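Local coordinates for protein AA10A (Thermobifida fusca, PDB 5UIZ) that is a copper-dependent lytic polysaccharide monooxygenase of family AA10 that probably attacks crystalline polysaccharides such as cellulose by oxidation, at residues G86-W91 against L110-R115; F149-T154 against I185-H190; V199-W204 against T212-S217. All coordinates share one frame; numbering follows the deposited sequence.

Interaction 1: G86-W91 against L110-R115; sequences GLYRDW and LTEGGR
Thr-111 reaches across to strand 88-90 with its hydroxyl, OG1 donating to Tyr-88 O over 2.7 Å. The donor stands above the carbonyl plane, 36° out of it, and a water joins it as a second donor to the same oxygen at 2.8 Å. With OG1 anti to the backbone N (chi1 -165°), the hydroxyl is aimed at the strand, while CG2 settles loosely near Leu-87 CD2. Arg-89 slides past in the opposite direction, its CG lying 3.6 Å from Thr-111 OG1. One shell out, Glu-112 touches segment 86-91 mainly through water: OE1 accepts from the molecule on Tyr-88 O and from another that donates to Gly-86 O at 2.7 Å. The chain of Glu-112, bent at chi2 (-71°), brings OE1 back towards both. Arg-115 NH1 adds a weak bond to the second water, and Glu-112 CB covers one face of its guanidinium. Arg-89 NH2 bonds Gly-108 O, just ahead of Leu-110. Tyr-88 itself turns its ring to meet those of His-37 and Tyr-213, so this water-bridged loop-to-strand contact is consistent with second-shell support of the copper site of an AA10 monooxygenase.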
loop_
_atom_site.group_PDB
_atom_site.type_symbol
_atom_site.label_atom_id
_atom_site.label_comp_id
_atom_site.label_asym_id
_atom_site.label_seq_id
_atom_site.Cartn_x
_atom_site.Cartn_y
_atom_site.Cartn_z
ATOM N N GLY A 86 10.750 -0.642 -1.434
ATOM C CA GLY A 86 11.489 0.136 -0.445
ATOM C C GLY A 86 10.634 1.071 0.378
ATOM O O GLY A 86 11.155 2.053 0.919
ATOM N N LEU A 87 9.330 0.824 0.457
ATOM C CA LEU A 87 8.438 1.803 1.101
ATOM C C LEU A 87 8.341 1.504 2.599
ATOM O O LEU A 87 7.319 0.978 3.084
ATOM C CB LEU A 87 7.080 1.812 0.420
ATOM C CG LEU A 87 6.395 3.156 0.397
ATOM C CD1 LEU A 87 5.161 3.113 -0.509
ATOM C CD2 LEU A 87 6.000 3.604 1.802
ATOM N N TYR A 88 9.406 1.848 3.318
ATOM C CA TYR A 88 9.500 1.611 4.739
ATOM C C TYR A 88 10.041 2.756 5.534
ATOM O O TYR A 88 10.762 3.644 5.024
ATOM C CB TYR A 88 10.384 0.409 5.016
ATOM C CG TYR A 88 11.830 0.573 4.637
ATOM C CD1 TYR A 88 12.737 1.149 5.527
ATOM C CD2 TYR A 88 12.305 0.098 3.411
ATOM C CE1 TYR A 88 14.065 1.298 5.194
ATOM C CE2 TYR A 88 13.627 0.220 3.067
ATOM C CZ TYR A 88 14.519 0.804 3.968
ATOM O OH TYR A 88 15.832 0.937 3.630
ATOM N N ARG A 89 9.731 2.709 6.823
ATOM C CA ARG A 89 10.390 3.584 7.764
ATOM C C ARG A 89 11.157 2.768 8.776
ATOM O O ARG A 89 10.733 1.687 9.144
ATOM C CB ARG A 89 9.374 4.484 8.463
ATOM C CG ARG A 89 8.585 5.411 7.550
ATOM C CD ARG A 89 7.695 6.315 8.417
ATOM N NE ARG A 89 8.531 7.282 9.105
ATOM C CZ ARG A 89 8.889 8.449 8.609
ATOM N NH1 ARG A 89 9.734 9.156 9.269
ATOM N NH2 ARG A 89 8.454 8.883 7.460
ATOM N N ASP A 90 12.263 3.318 9.256
ATOM C CA ASP A 90 12.986 2.774 10.377
ATOM C C ASP A 90 12.654 3.580 11.651
ATOM O O ASP A 90 12.375 4.788 11.587
ATOM C CB ASP A 90 14.486 2.868 10.143
ATOM C CG ASP A 90 14.995 1.890 9.073
ATOM O OD1 ASP A 90 14.409 0.796 8.796
ATOM O OD2 ASP A 90 16.030 2.252 8.531
ATOM N N TRP A 91 12.674 2.888 12.785
ATOM C CA TRP A 91 12.619 3.484 14.100
ATOM C C TRP A 91 11.271 4.196 14.363
ATOM O O TRP A 91 11.199 5.226 15.019
ATOM C CB TRP A 91 13.856 4.416 14.307
ATOM C CG TRP A 91 15.144 3.678 14.353
ATOM C CD1 TRP A 91 16.156 3.744 13.437
ATOM C CD2 TRP A 91 15.612 2.795 15.407
ATOM N NE1 TRP A 91 17.217 2.934 13.841
ATOM C CE2 TRP A 91 16.907 2.361 15.053
ATOM C CE3 TRP A 91 15.053 2.334 16.598
ATOM C CZ2 TRP A 91 17.653 1.477 15.850
ATOM C CZ3 TRP A 91 15.784 1.455 17.386
ATOM C CH2 TRP A 91 17.092 1.056 17.019
ATOM N N LEU A 110 6.068 10.450 3.863
ATOM C CA LEU A 110 7.146 10.998 3.033
ATOM C C LEU A 110 8.499 10.400 3.306
ATOM O O LEU A 110 9.510 11.065 3.187
ATOM C CB LEU A 110 7.205 12.537 3.126
ATOM C CG LEU A 110 5.876 13.254 2.754
ATOM C CD1 LEU A 110 6.040 14.775 2.960
ATOM C CD2 LEU A 110 5.407 12.972 1.335
ATOM N N THR A 111 8.536 9.101 3.573
ATOM C CA THR A 111 9.800 8.419 3.840
ATOM C C THR A 111 10.738 8.536 2.624
ATOM O O THR A 111 10.282 8.792 1.502
ATOM C CB THR A 111 9.531 6.926 4.141
ATOM O OG1 THR A 111 10.670 6.312 4.734
ATOM C CG2 THR A 111 9.159 6.148 2.872
ATOM N N GLU A 112 12.009 8.279 2.845
ATOM C CA GLU A 112 13.050 8.415 1.835
ATOM C C GLU A 112 13.010 9.750 1.079
ATOM O O GLU A 112 13.030 9.779 -0.153
ATOM C CB GLU A 112 12.957 7.253 0.863
ATOM C CG GLU A 112 13.221 5.920 1.488
ATOM C CD GLU A 112 14.709 5.698 1.875
ATOM O OE1 GLU A 112 14.991 4.602 2.411
ATOM O OE2 GLU A 112 15.601 6.590 1.636
ATOM N N GLY A 113 12.931 10.857 1.810
ATOM C CA GLY A 113 12.937 12.183 1.173
ATOM C C GLY A 113 11.767 12.452 0.233
ATOM O O GLY A 113 11.901 13.128 -0.791
ATOM N N GLY A 114 10.599 11.920 0.573
ATOM C CA GLY A 114 9.436 12.085 -0.288
ATOM C C GLY A 114 9.429 11.217 -1.510
ATOM O O GLY A 114 8.650 11.449 -2.404
ATOM N N ARG A 115 10.307 10.227 -1.598
ATOM C CA ARG A 115 10.352 9.394 -2.826
ATOM C C ARG A 115 8.941 8.866 -3.305
ATOM O O ARG A 115 8.623 8.846 -4.486
ATOM C CB ARG A 115 11.296 8.211 -2.643
ATOM C CG ARG A 115 11.304 7.334 -3.888
ATOM C CD ARG A 115 12.099 6.072 -3.750
ATOM N NE ARG A 115 13.481 6.246 -3.340
ATOM C CZ ARG A 115 14.151 5.366 -2.564
ATOM N NH1 ARG A 115 13.591 4.246 -2.062
ATOM N NH2 ARG A 115 15.414 5.626 -2.265
HETATM O O HOH W 1 13.809 2.750 0.786
HETATM O O HOH W 2 13.471 4.432 4.729
#

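Interaction 2: F149-T154 against I185-H190; sequences FLVYVT and IQFTVH
Phe-187 presents its CE2 corner to one face of the Phe-149 ring, 3.6 Å above that plane and displaced towards the rim. The two rings form an oblique pair, inclined at 44° with centroids 5.0 Å apart. Phe-187 can reach in this way because its CG lies between the backbone N and the carbonyl carbon (chi1 55°). Ile-185 CG2 closes on the outer end of the same partner, 3.8 Å from Phe-149 CE2, and Val-151 CG2 meets the in-plane edge of Phe-187 at CE1. Replacing Phe-149 by an alanine is likely to open a gap beneath Phe-187 CE2 and Ile-185 CG2, and to leave Trp-204, whose ring also meets Phe-149, without this neighbour. Packing slackens further along, where Val-151 CG2 and Val-189 CG1 are 4.3 Å apart. On the other face of segment 185-190, Gln-186, Thr-188 and His-190 are exposed. The strand axes come within 9.2 Å and diverge by only 35°, with apolar side chains in between: the face-to-face packing of two sheets in the immunoglobulin-like beta sandwich of this family.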
loop_
_atom_site.group_PDB
_atom_site.type_symbol
_atom_site.label_atom_id
_atom_site.label_comp_id
_atom_site.label_asym_id
_atom_site.label_seq_id
_atom_site.Cartn_x
_atom_site.Cartn_y
_atom_site.Cartn_z
ATOM N N PHE A 149 1.425 -8.017 11.199
ATOM C CA PHE A 149 0.830 -7.222 10.156
ATOM C C PHE A 149 -0.405 -6.603 10.750
ATOM O O PHE A 149 -1.119 -7.301 11.519
ATOM C CB PHE A 149 0.360 -8.086 9.017
ATOM C CG PHE A 149 1.452 -8.750 8.277
ATOM C CD1 PHE A 149 2.032 -8.124 7.178
ATOM C CD2 PHE A 149 1.871 -10.002 8.636
ATOM C CE1 PHE A 149 3.035 -8.734 6.471
ATOM C CE2 PHE A 149 2.872 -10.634 7.922
ATOM C CZ PHE A 149 3.461 -9.998 6.835
ATOM N N LEU A 150 -0.641 -5.331 10.447
ATOM C CA LEU A 150 -1.967 -4.682 10.697
ATOM C C LEU A 150 -2.631 -4.373 9.371
ATOM O O LEU A 150 -1.967 -3.927 8.467
ATOM C CB LEU A 150 -1.788 -3.387 11.487
ATOM C CG LEU A 150 -1.090 -3.611 12.816
ATOM C CD1 LEU A 150 -0.773 -2.296 13.514
ATOM C CD2 LEU A 150 -1.938 -4.483 13.714
ATOM N N VAL A 151 -3.908 -4.669 9.215
ATOM C CA VAL A 151 -4.598 -4.403 7.972
ATOM C C VAL A 151 -5.773 -3.533 8.274
ATOM O O VAL A 151 -6.674 -3.953 9.025
ATOM C CB VAL A 151 -5.050 -5.695 7.279
ATOM C CG1 VAL A 151 -5.744 -5.384 5.950
ATOM C CG2 VAL A 151 -3.875 -6.595 6.997
ATOM N N TYR A 152 -5.738 -2.315 7.716
ATOM C CA TYR A 152 -6.812 -1.365 7.804
ATOM C C TYR A 152 -7.561 -1.295 6.460
ATOM O O TYR A 152 -6.978 -1.487 5.384
ATOM C CB TYR A 152 -6.244 0.003 8.137
ATOM C CG TYR A 152 -5.620 0.123 9.493
ATOM C CD1 TYR A 152 -4.314 -0.276 9.715
ATOM C CD2 TYR A 152 -6.335 0.680 10.553
ATOM C CE1 TYR A 152 -3.749 -0.187 10.950
ATOM C CE2 TYR A 152 -5.753 0.802 11.783
ATOM C CZ TYR A 152 -4.461 0.343 11.980
ATOM O OH TYR A 152 -3.898 0.453 13.187
ATOM N N VAL A 153 -8.850 -1.000 6.498
ATOM C CA VAL A 153 -9.628 -0.757 5.280
ATOM C C VAL A 153 -10.479 0.499 5.483
ATOM O O VAL A 153 -11.052 0.727 6.602
ATOM C CB VAL A 153 -10.524 -1.961 4.855
ATOM C CG1 VAL A 153 -11.109 -1.718 3.472
ATOM C CG2 VAL A 153 -9.692 -3.235 4.752
ATOM N N THR A 154 -10.573 1.296 4.425
ATOM C CA THR A 154 -11.402 2.488 4.451
ATOM C C THR A 154 -12.894 2.157 4.787
ATOM O O THR A 154 -13.400 1.089 4.447
ATOM C CB THR A 154 -11.351 3.253 3.109
ATOM O OG1 THR A 154 -11.477 2.347 2.025
ATOM C CG2 THR A 154 -10.012 3.978 2.981
ATOM N N ILE A 185 4.410 -14.641 2.231
ATOM C CA ILE A 185 3.557 -14.700 3.420
ATOM C C ILE A 185 2.184 -14.369 2.942
ATOM O O ILE A 185 1.998 -13.429 2.147
ATOM C CB ILE A 185 3.989 -13.706 4.469
ATOM C CG1 ILE A 185 5.364 -14.118 5.048
ATOM C CG2 ILE A 185 2.967 -13.646 5.596
ATOM C CD1 ILE A 185 6.011 -13.143 6.043
ATOM N N GLN A 186 1.220 -15.167 3.360
ATOM C CA GLN A 186 -0.165 -14.852 3.054
ATOM C C GLN A 186 -1.117 -15.230 4.147
ATOM O O GLN A 186 -0.846 -16.147 4.890
ATOM C CB GLN A 186 -0.588 -15.491 1.749
ATOM C CG GLN A 186 -0.682 -16.999 1.789
ATOM C CD GLN A 186 -1.182 -17.540 0.489
ATOM O OE1 GLN A 186 -0.845 -16.997 -0.547
ATOM N NE2 GLN A 186 -1.975 -18.633 0.527
ATOM N N PHE A 187 -2.209 -14.482 4.228
ATOM C CA PHE A 187 -3.253 -14.652 5.252
ATOM C C PHE A 187 -4.541 -13.987 4.754
ATOM O O PHE A 187 -4.495 -13.087 3.935
ATOM C CB PHE A 187 -2.834 -14.058 6.592
ATOM C CG PHE A 187 -2.421 -12.611 6.524
ATOM C CD1 PHE A 187 -3.352 -11.607 6.706
ATOM C CD2 PHE A 187 -1.110 -12.262 6.295
ATOM C CE1 PHE A 187 -2.972 -10.277 6.648
ATOM C CE2 PHE A 187 -0.734 -10.953 6.209
ATOM C CZ PHE A 187 -1.685 -9.953 6.378
ATOM N N THR A 188 -5.658 -14.456 5.248
ATOM C CA THR A 188 -6.980 -14.070 4.801
ATOM C C THR A 188 -7.583 -13.109 5.820
ATOM O O THR A 188 -7.431 -13.291 7.014
ATOM C CB THR A 188 -7.875 -15.325 4.672
ATOM O OG1 THR A 188 -7.177 -16.312 3.908
ATOM C CG2 THR A 188 -9.186 -15.009 3.994
ATOM N N VAL A 189 -8.227 -12.052 5.334
ATOM C CA VAL A 189 -8.782 -11.036 6.194
ATOM C C VAL A 189 -10.229 -10.889 5.743
ATOM O O VAL A 189 -10.581 -11.254 4.642
ATOM C CB VAL A 189 -8.039 -9.711 6.079
ATOM C CG1 VAL A 189 -6.538 -9.898 6.174
ATOM C CG2 VAL A 189 -8.389 -8.990 4.807
ATOM N N HIS A 190 -11.048 -10.342 6.615
ATOM C CA HIS A 190 -12.402 -10.069 6.296
ATOM C C HIS A 190 -12.640 -8.621 6.567
ATOM O O HIS A 190 -12.332 -8.138 7.670
ATOM C CB HIS A 190 -13.361 -10.925 7.143
ATOM C CG HIS A 190 -14.775 -10.570 6.897
ATOM N ND1 HIS A 190 -15.404 -10.868 5.705
ATOM C CD2 HIS A 190 -15.636 -9.811 7.602
ATOM C CE1 HIS A 190 -16.632 -10.390 5.726
ATOM N NE2 HIS A 190 -16.783 -9.703 6.846
#

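Interaction 3: V199-W204 against T212-S217; sequences VVFTIW and TYYLCS
Leu-215 O is gripped from two directions: Thr-202 N donates to it over 2.8 Å in an almost straight bond (178°), and a water donates at 2.9 Å. The same water takes in Thr-202 OG1 and Ser-217 OG, bridging both strands. Ser-217 OG is held further by Pro-43 O. Leu-215 N returns a bond to Thr-202 O, and like pairs of bonds join Val-200 with Ser-217 and Trp-204 with Tyr-213, with CA-H...O contacts such as Ile-203 CA to Tyr-213 O in between. At the Trp-204 end of the two segments the indole, its CG anti to the backbone N (chi1 159°), swings over the neighbouring strand into an offset stack with Tyr-213, planes 20° apart and six-membered ring centroids separated by 4.1 Å. Trp-204 CZ3 sits over the centre of the tyrosine ring, and Tyr-213 OH bonds His-37 N, at a residue that binds the copper ion, and Gln-211 OE1. On the other face Phe-201 CZ meets Tyr-214 CD1 at 3.7 Å, and Ile-203 CG2 is tight against Thr-212 CG2 at 3.5 Å. Tyr-214 OH bonds His-96 of helix 96-99, and Cys-216 is joined by a disulfide to Cys-106. This hairpin is central to its sheet: strand 146-154 flanks 198-206, strands 88-90 and 128-130 pair with 211-221, and strand 133-140 of the opposing sheet packs over Thr-202, Trp-204 and Leu-215.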
loop_
_atom_site.group_PDB
_atom_site.type_symbol
_atom_site.label_atom_id
_atom_site.label_comp_id
_atom_site.label_asym_id
_atom_site.label_seq_id
_atom_site.Cartn_x
_atom_site.Cartn_y
_atom_site.Cartn_z
ATOM N N VAL A 199 -9.683 1.503 -0.093
ATOM C CA VAL A 199 -8.244 1.322 0.111
ATOM C C VAL A 199 -7.937 0.360 1.244
ATOM O O VAL A 199 -8.509 0.457 2.305
ATOM C CB VAL A 199 -7.590 2.656 0.402
ATOM C CG1 VAL A 199 -6.077 2.526 0.529
ATOM C CG2 VAL A 199 -7.888 3.592 -0.728
ATOM N N VAL A 200 -7.088 -0.596 0.967
ATOM C CA VAL A 200 -6.599 -1.496 1.972
ATOM C C VAL A 200 -5.204 -0.938 2.337
ATOM O O VAL A 200 -4.351 -0.714 1.469
ATOM C CB VAL A 200 -6.451 -2.888 1.426
ATOM C CG1 VAL A 200 -5.829 -3.804 2.484
ATOM C CG2 VAL A 200 -7.776 -3.414 0.914
ATOM N N PHE A 201 -5.024 -0.644 3.613
ATOM C CA PHE A 201 -3.729 -0.201 4.134
ATOM C C PHE A 201 -3.066 -1.237 5.054
ATOM O O PHE A 201 -3.570 -1.533 6.140
ATOM C CB PHE A 201 -3.926 1.144 4.810
ATOM C CG PHE A 201 -2.673 1.776 5.268
ATOM C CD1 PHE A 201 -1.713 2.104 4.378
ATOM C CD2 PHE A 201 -2.462 2.056 6.627
ATOM C CE1 PHE A 201 -0.517 2.705 4.781
ATOM C CE2 PHE A 201 -1.282 2.634 7.031
ATOM C CZ PHE A 201 -0.309 2.977 6.105
ATOM N N THR A 202 -1.968 -1.806 4.598
ATOM C CA THR A 202 -1.257 -2.878 5.295
ATOM C C THR A 202 0.068 -2.348 5.908
ATOM O O THR A 202 0.892 -1.711 5.224
ATOM C CB THR A 202 -0.955 -4.045 4.335
ATOM O OG1 THR A 202 -2.170 -4.546 3.810
ATOM C CG2 THR A 202 -0.260 -5.179 5.032
ATOM N N ILE A 203 0.192 -2.567 7.210
ATOM C CA ILE A 203 1.375 -2.292 7.977
ATOM C C ILE A 203 2.107 -3.602 8.281
ATOM O O ILE A 203 1.619 -4.507 8.980
ATOM C CB ILE A 203 1.075 -1.601 9.317
ATOM C CG1 ILE A 203 0.203 -0.356 9.120
ATOM C CG2 ILE A 203 2.383 -1.158 9.980
ATOM C CD1 ILE A 203 -0.141 0.311 10.452
ATOM N N TRP A 204 3.318 -3.671 7.766
ATOM C CA TRP A 204 4.122 -4.842 7.911
ATOM C C TRP A 204 5.326 -4.430 8.698
ATOM O O TRP A 204 6.079 -3.576 8.284
ATOM C CB TRP A 204 4.460 -5.440 6.523
ATOM C CG TRP A 204 5.645 -6.332 6.531
ATOM C CD1 TRP A 204 5.988 -7.234 7.494
ATOM C CD2 TRP A 204 6.647 -6.404 5.535
ATOM N NE1 TRP A 204 7.138 -7.870 7.141
ATOM C CE2 TRP A 204 7.565 -7.389 5.942
ATOM C CE3 TRP A 204 6.833 -5.760 4.310
ATOM C CZ2 TRP A 204 8.707 -7.713 5.204
ATOM C CZ3 TRP A 204 7.975 -6.071 3.549
ATOM C CH2 TRP A 204 8.907 -7.033 4.011
ATOM N N THR A 212 9.431 -0.778 9.305
ATOM C CA THR A 212 8.044 -0.935 9.100
ATOM C C THR A 212 7.725 -0.499 7.668
ATOM O O THR A 212 8.093 0.589 7.274
ATOM C CB THR A 212 7.254 -0.096 10.109
ATOM O OG1 THR A 212 7.636 -0.443 11.438
ATOM C CG2 THR A 212 5.783 -0.388 9.953
ATOM N N TYR A 213 6.999 -1.369 6.953
ATOM C CA TYR A 213 6.472 -1.108 5.626
ATOM C C TYR A 213 5.034 -0.681 5.653
ATOM O O TYR A 213 4.192 -1.232 6.441
ATOM C CB TYR A 213 6.613 -2.367 4.789
ATOM C CG TYR A 213 8.062 -2.714 4.564
ATOM C CD1 TYR A 213 8.812 -3.308 5.559
ATOM C CD2 TYR A 213 8.683 -2.445 3.347
ATOM C CE1 TYR A 213 10.154 -3.616 5.361
ATOM C CE2 TYR A 213 10.021 -2.751 3.138
ATOM C CZ TYR A 213 10.754 -3.321 4.161
ATOM O OH TYR A 213 12.072 -3.637 3.963
ATOM N N TYR A 214 4.732 0.262 4.765
ATOM C CA TYR A 214 3.430 0.907 4.666
ATOM C C TYR A 214 2.878 0.748 3.252
ATOM O O TYR A 214 3.370 1.336 2.304
ATOM C CB TYR A 214 3.524 2.374 5.078
ATOM C CG TYR A 214 3.893 2.520 6.540
ATOM C CD1 TYR A 214 2.994 2.190 7.537
ATOM C CD2 TYR A 214 5.150 2.950 6.914
ATOM C CE1 TYR A 214 3.358 2.318 8.879
ATOM C CE2 TYR A 214 5.542 3.009 8.233
ATOM C CZ TYR A 214 4.659 2.723 9.207
ATOM O OH TYR A 214 5.027 2.857 10.534
ATOM N N LEU A 215 1.837 -0.050 3.139
ATOM C CA LEU A 215 1.419 -0.631 1.865
ATOM C C LEU A 215 -0.019 -0.342 1.568
ATOM O O LEU A 215 -0.892 -0.966 2.151
ATOM C CB LEU A 215 1.658 -2.149 1.910
ATOM C CG LEU A 215 3.119 -2.466 2.310
ATOM C CD1 LEU A 215 3.361 -3.913 2.696
ATOM C CD2 LEU A 215 4.114 -1.972 1.250
ATOM N N CYS A 216 -0.273 0.656 0.711
ATOM C CA CYS A 216 -1.626 0.972 0.245
ATOM C C CYS A 216 -1.975 0.200 -1.040
ATOM O O CYS A 216 -1.204 0.212 -2.022
ATOM C CB CYS A 216 -1.822 2.469 -0.060
ATOM S SG CYS A 216 -1.909 3.547 1.390
ATOM N N SER A 217 -3.158 -0.401 -1.022
ATOM C CA SER A 217 -3.717 -1.149 -2.148
ATOM C C SER A 217 -5.133 -0.710 -2.451
ATOM O O SER A 217 -6.006 -0.742 -1.564
ATOM C CB SER A 217 -3.743 -2.610 -1.885
ATOM O OG SER A 217 -2.441 -3.105 -1.611
HETATM O O HOH W 3 -2.244 -3.359 1.280
#

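Interaction 3 is the hub. Strand 212-217 carries interaction 1 on its outer edge, where Arg-89 N probably bonds Thr-212 O at 2.7 Å, and strand 199-204 meets interaction 2, with Leu-150 N and Ile-203 O 2.8 Å apart. Interactions 1 and 2 do not touch; their centres are about 21 Å apart. An aromatic series runs between them, from Tyr-88 through Tyr-213 and Trp-204 to Phe-149 and Phe-187. The member nearest the copper is Tyr-213, whose side chain lies about 3 Å from the metal held by His-37 and His-144, against about 6 Å for Tyr-88. By contrast, the side chain of Ile-185 in interaction 2 is about 12 Å from the copper, within the sandwich.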